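Local atomic coordinates of 4-amino-4-deoxy-L-arabinose transferase or related glycosyltransferases of PMT family (Cupriavidus metallidurans, PDB entry 5EZM), a protein that probably transfers 4-amino-4-deoxy-L-arabinose from a polyprenyl phosphate carrier to lipid A, as a zinc-binding membrane glycosyltransferase of the GT-C fold. Residues F405-A416 with V452-P463. Sequence-based numbering, arbitrary orientation.
Sequences FYRAYAVWVAVA and VALLGHETVGRP. With MPG ([(Z)-octadec-9-enyl] (2R)-2,3-bis(oxidanyl)propanoate), chain X; MPG ([(Z)-octadec-9-enyl] (2R)-2,3-bis(oxidanyl)propanoate), chain N; MPG ([(Z)-octadec-9-enyl] (2R)-2,3-bis(oxidanyl)propanoate), chain B.
Tyr409 reaches across an antiparallel pair of membrane helices, the last two of the GT-C transmembrane bundle, and its OH donates to Ala453 O at 2.8 Å. With CG anti to the backbone N (chi1 -164°), the ring packs obliquely against the partner backbone at Gly456. His457 CA covers one face while Val413 CG2 covers the other. The His457 ring turns its edge to the Tyr409 face in an offset edge-to-face pair, planes at 71°.

Thr459 is a knob in the hole made by Phe405, Ala408, Tyr409 and Trp412. Further along, Val460 CG1 sits over the centre of the Tyr406 ring, whose OH is hydrogen-bonded to Ala398 O, and Pro463 CG covers a face of Phe405. At the other end Val452 CG1 packs on Trp412 O, and Ala416 CB meets Ala453 CB at 3.9 Å.

One chain of the bound lipid MPG lies over a face of the Trp412 indole and reaches Thr459 CG2, touching both helices; a second covers a face of His457, and a third meets Val452 CG2. Gly456 O accepts from both Thr459 N and Thr459 OG1, the latter at 2.8 Å with a C=O...donor angle of 164°.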
loop_
_atom_site.group_PDB
_atom_site.type_symbol
_atom_site.label_atom_id
_atom_site.label_comp_id
_atom_site.label_asym_id
_atom_site.label_seq_id
_atom_site.Cartn_x
_atom_site.Cartn_y
_atom_site.Cartn_z
ATOM N N PHE A 405 -1.028 22.670 10.740
ATOM C CA PHE A 405 -1.028 21.211 10.797
ATOM C C PHE A 405 0.369 20.645 10.595
ATOM O O PHE A 405 0.728 19.634 11.210
ATOM C CB PHE A 405 -1.987 20.642 9.752
ATOM C CG PHE A 405 -3.392 21.155 9.871
ATOM C CD1 PHE A 405 -4.294 20.552 10.728
ATOM C CD2 PHE A 405 -3.815 22.238 9.116
ATOM C CE1 PHE A 405 -5.592 21.020 10.835
ATOM C CE2 PHE A 405 -5.111 22.713 9.220
ATOM C CZ PHE A 405 -6.000 22.103 10.081
ATOM N N TYR A 406 1.177 21.287 9.750
ATOM C CA TYR A 406 2.547 20.832 9.557
ATOM C C TYR A 406 3.437 21.206 10.735
ATOM O O TYR A 406 4.389 20.477 11.041
ATOM C CB TYR A 406 3.099 21.392 8.247
ATOM C CG TYR A 406 2.439 20.775 7.035
ATOM C CD1 TYR A 406 2.896 19.577 6.508
ATOM C CD2 TYR A 406 1.345 21.379 6.433
ATOM C CE1 TYR A 406 2.292 19.003 5.407
ATOM C CE2 TYR A 406 0.732 20.813 5.330
ATOM C CZ TYR A 406 1.210 19.626 4.822
ATOM O OH TYR A 406 0.607 19.057 3.724
ATOM N N ARG A 407 3.145 22.321 11.409
ATOM C CA ARG A 407 3.830 22.612 12.663
ATOM C C ARG A 407 3.561 21.520 13.688
ATOM O O ARG A 407 4.466 21.113 14.425
ATOM C CB ARG A 407 3.397 23.975 13.204
ATOM C CG ARG A 407 3.846 25.154 12.359
ATOM C CD ARG A 407 3.579 26.476 13.067
ATOM N NE ARG A 407 4.185 26.511 14.395
ATOM C CZ ARG A 407 5.474 26.748 14.625
ATOM N NH1 ARG A 407 6.305 26.969 13.614
ATOM N NH2 ARG A 407 5.933 26.759 15.868
ATOM N N ALA A 408 2.322 21.026 13.744
ATOM C CA ALA A 408 2.013 19.897 14.613
ATOM C C ALA A 408 2.623 18.592 14.108
ATOM O O ALA A 408 2.838 17.674 14.905
ATOM C CB ALA A 408 0.499 19.742 14.759
ATOM N N TYR A 409 2.894 18.481 12.807
ATOM C CA TYR A 409 3.562 17.286 12.305
ATOM C C TYR A 409 5.041 17.282 12.678
ATOM O O TYR A 409 5.618 16.215 12.931
ATOM C CB TYR A 409 3.379 17.198 10.787
ATOM C CG TYR A 409 3.681 15.845 10.176
ATOM C CD1 TYR A 409 3.895 14.726 10.971
ATOM C CD2 TYR A 409 3.754 15.691 8.797
ATOM C CE1 TYR A 409 4.174 13.495 10.411
ATOM C CE2 TYR A 409 4.032 14.463 8.228
ATOM C CZ TYR A 409 4.240 13.368 9.040
ATOM O OH TYR A 409 4.517 12.139 8.483
ATOM N N ALA A 410 5.660 18.465 12.744
ATOM C CA ALA A 410 7.098 18.545 12.989
ATOM C C ALA A 410 7.475 17.958 14.342
ATOM O O ALA A 410 8.479 17.247 14.458
ATOM C CB ALA A 410 7.568 19.995 12.887
ATOM N N VAL A 411 6.688 18.249 15.382
ATOM C CA VAL A 411 6.994 17.686 16.694
ATOM C C VAL A 411 6.906 16.167 16.660
ATOM O O VAL A 411 7.696 15.478 17.318
ATOM C CB VAL A 411 6.074 18.296 17.775
ATOM C CG1 VAL A 411 4.626 18.243 17.346
ATOM C CG2 VAL A 411 6.258 17.581 19.108
ATOM N N TRP A 412 5.980 15.612 15.869
ATOM C CA TRP A 412 5.867 14.158 15.796
ATOM C C TRP A 412 7.029 13.544 15.023
ATOM O O TRP A 412 7.494 12.448 15.363
ATOM C CB TRP A 412 4.529 13.751 15.180
ATOM C CG TRP A 412 3.373 13.984 16.104
ATOM C CD1 TRP A 412 2.244 14.699 15.837
ATOM C CD2 TRP A 412 3.243 13.520 17.456
ATOM N NE1 TRP A 412 1.415 14.700 16.931
ATOM C CE2 TRP A 412 2.006 13.986 17.939
ATOM C CE3 TRP A 412 4.052 12.753 18.305
ATOM C CZ2 TRP A 412 1.557 13.713 19.233
ATOM C CZ3 TRP A 412 3.606 12.482 19.588
ATOM C CH2 TRP A 412 2.370 12.961 20.038
ATOM N N VAL A 413 7.515 14.231 13.987
ATOM C CA VAL A 413 8.707 13.753 13.287
ATOM C C VAL A 413 9.916 13.785 14.219
ATOM O O VAL A 413 10.705 12.830 14.286
ATOM C CB VAL A 413 8.948 14.580 12.014
ATOM C CG1 VAL A 413 10.232 14.136 11.330
ATOM C CG2 VAL A 413 7.760 14.443 11.078
ATOM N N ALA A 414 10.076 14.887 14.958
ATOM C CA ALA A 414 11.166 14.979 15.921
ATOM C C ALA A 414 11.088 13.855 16.945
ATOM O O ALA A 414 12.105 13.231 17.272
ATOM C CB ALA A 414 11.141 16.340 16.613
ATOM N N VAL A 415 9.886 13.574 17.454
ATOM C CA VAL A 415 9.707 12.454 18.374
ATOM C C VAL A 415 10.120 11.147 17.707
ATOM O O VAL A 415 10.765 10.292 18.329
ATOM C CB VAL A 415 8.250 12.399 18.877
ATOM C CG1 VAL A 415 7.966 11.075 19.573
ATOM C CG2 VAL A 415 7.970 13.558 19.821
ATOM N N ALA A 416 9.771 10.979 16.428
ATOM C CA ALA A 416 10.127 9.755 15.715
ATOM C C ALA A 416 11.641 9.562 15.674
ATOM O O ALA A 416 12.155 8.486 16.008
ATOM C CB ALA A 416 9.542 9.780 14.302
ATOM N N VAL A 452 5.668 6.104 14.564
ATOM C CA VAL A 452 5.331 7.430 15.074
ATOM C C VAL A 452 5.298 8.442 13.936
ATOM O O VAL A 452 4.423 9.314 13.887
ATOM C CB VAL A 452 6.318 7.854 16.178
ATOM C CG1 VAL A 452 6.093 9.312 16.557
ATOM C CG2 VAL A 452 6.167 6.957 17.397
ATOM N N ALA A 453 6.241 8.336 12.995
ATOM C CA ALA A 453 6.243 9.256 11.864
ATOM C C ALA A 453 4.984 9.107 11.017
ATOM O O ALA A 453 4.501 10.092 10.448
ATOM C CB ALA A 453 7.492 9.041 11.011
ATOM N N LEU A 454 4.433 7.894 10.926
ATOM C CA LEU A 454 3.215 7.701 10.146
ATOM C C LEU A 454 1.990 8.198 10.904
ATOM O O LEU A 454 1.143 8.898 10.338
ATOM C CB LEU A 454 3.053 6.227 9.763
ATOM C CG LEU A 454 1.833 5.886 8.898
ATOM C CD1 LEU A 454 1.740 6.810 7.697
ATOM C CD2 LEU A 454 1.859 4.429 8.454
ATOM N N LEU A 455 1.881 7.849 12.189
ATOM C CA LEU A 455 0.772 8.344 12.997
ATOM C C LEU A 455 0.763 9.864 13.066
ATOM O O LEU A 455 -0.306 10.477 13.136
ATOM C CB LEU A 455 0.844 7.753 14.403
ATOM C CG LEU A 455 0.739 6.233 14.509
ATOM C CD1 LEU A 455 0.918 5.797 15.949
ATOM C CD2 LEU A 455 -0.591 5.739 13.957
ATOM N N GLY A 456 1.941 10.490 13.043
ATOM C CA GLY A 456 1.996 11.939 13.042
ATOM C C GLY A 456 1.368 12.553 11.808
ATOM O O GLY A 456 0.863 13.679 11.858
ATOM N N HIS A 457 1.381 11.828 10.688
ATOM C CA HIS A 457 0.738 12.322 9.478
ATOM C C HIS A 457 -0.759 12.544 9.658
ATOM O O HIS A 457 -1.372 13.212 8.821
ATOM C CB HIS A 457 0.983 11.358 8.316
ATOM C CG HIS A 457 0.480 11.865 7.001
ATOM N ND1 HIS A 457 -0.702 11.433 6.439
ATOM C CD2 HIS A 457 0.990 12.783 6.146
ATOM C CE1 HIS A 457 -0.894 12.054 5.289
ATOM N NE2 HIS A 457 0.117 12.881 5.088
ATOM N N GLU A 458 -1.356 12.006 10.726
ATOM C CA GLU A 458 -2.758 12.286 11.016
ATOM C C GLU A 458 -3.018 13.783 11.155
ATOM O O GLU A 458 -4.119 14.251 10.837
ATOM C CB GLU A 458 -3.184 11.541 12.285
ATOM C CG GLU A 458 -4.472 12.020 12.927
ATOM C CD GLU A 458 -5.723 11.566 12.194
ATOM O OE1 GLU A 458 -5.634 11.164 11.018
ATOM O OE2 GLU A 458 -6.809 11.610 12.805
ATOM N N THR A 459 -2.013 14.549 11.598
ATOM C CA THR A 459 -2.190 15.990 11.764
ATOM C C THR A 459 -2.631 16.655 10.466
ATOM O O THR A 459 -3.495 17.537 10.478
ATOM C CB THR A 459 -0.898 16.632 12.273
ATOM O OG1 THR A 459 0.175 16.331 11.372
ATOM C CG2 THR A 459 -0.553 16.122 13.659
ATOM N N VAL A 460 -2.052 16.248 9.335
ATOM C CA VAL A 460 -2.436 16.820 8.051
ATOM C C VAL A 460 -3.442 15.953 7.302
ATOM O O VAL A 460 -4.098 16.450 6.374
ATOM C CB VAL A 460 -1.203 17.080 7.158
ATOM C CG1 VAL A 460 -0.164 17.913 7.902
ATOM C CG2 VAL A 460 -0.602 15.771 6.682
ATOM N N GLY A 461 -3.589 14.686 7.676
ATOM C CA GLY A 461 -4.489 13.795 6.974
ATOM C C GLY A 461 -5.929 13.919 7.429
ATOM O O GLY A 461 -6.854 13.792 6.619
ATOM N N ARG A 462 -6.129 14.158 8.726
ATOM C CA ARG A 462 -7.488 14.286 9.250
ATOM C C ARG A 462 -8.234 15.488 8.680
ATOM O O ARG A 462 -9.392 15.319 8.257
ATOM C CB ARG A 462 -7.450 14.323 10.782
ATOM C CG ARG A 462 -8.764 14.747 11.407
ATOM C CD ARG A 462 -8.701 14.765 12.921
ATOM N NE ARG A 462 -9.861 15.451 13.485
ATOM C CZ ARG A 462 -10.215 15.402 14.764
ATOM N NH1 ARG A 462 -9.504 14.691 15.628
ATOM N NH2 ARG A 462 -11.284 16.061 15.179
ATOM N N PRO A 463 -7.670 16.702 8.634
ATOM C CA PRO A 463 -8.412 17.810 8.012
ATOM C C PRO A 463 -8.656 17.614 6.531
ATOM O O PRO A 463 -9.571 18.236 5.982
ATOM C CB PRO A 463 -7.516 19.028 8.275
ATOM C CG PRO A 463 -6.158 18.461 8.455
ATOM C CD PRO A 463 -6.374 17.161 9.166
HETATM C C2 MPG X . -1.852 15.075 17.150
HETATM C C3 MPG X . -2.481 14.161 16.107
HETATM C C4 MPG X . -1.677 12.891 15.866
HETATM C C5 MPG X . -0.960 12.380 17.126
HETATM C C6 MPG X . 0.114 11.323 16.818
HETATM C C7 MPG X . 0.542 10.541 18.076
HETATM C C8 MPG X . 1.693 9.542 17.805
HETATM C C1 MPG X . -2.309 16.526 16.992
HETATM C C2 MPG N . 2.236 10.051 3.445
HETATM C C3 MPG N . 2.669 9.358 4.731
HETATM C C4 MPG N . 4.099 9.701 5.116
HETATM C C5 MPG N . 4.660 8.738 6.175
HETATM C C6 MPG N . 6.185 8.869 6.314
HETATM C C7 MPG N . 6.824 7.676 7.049
HETATM C C8 MPG N . 8.366 7.674 6.911
HETATM C C1 MPG N . 0.820 9.652 3.018
HETATM C C2 MPG B . 3.708 4.760 19.455
HETATM C C3 MPG B . 2.755 3.752 18.824
HETATM C C4 MPG B . 1.425 3.668 19.557
HETATM C C5 MPG B . 0.821 2.258 19.487
HETATM C C6 MPG B . -0.086 1.948 20.690
HETATM C C1 MPG B . 5.135 4.216 19.573
#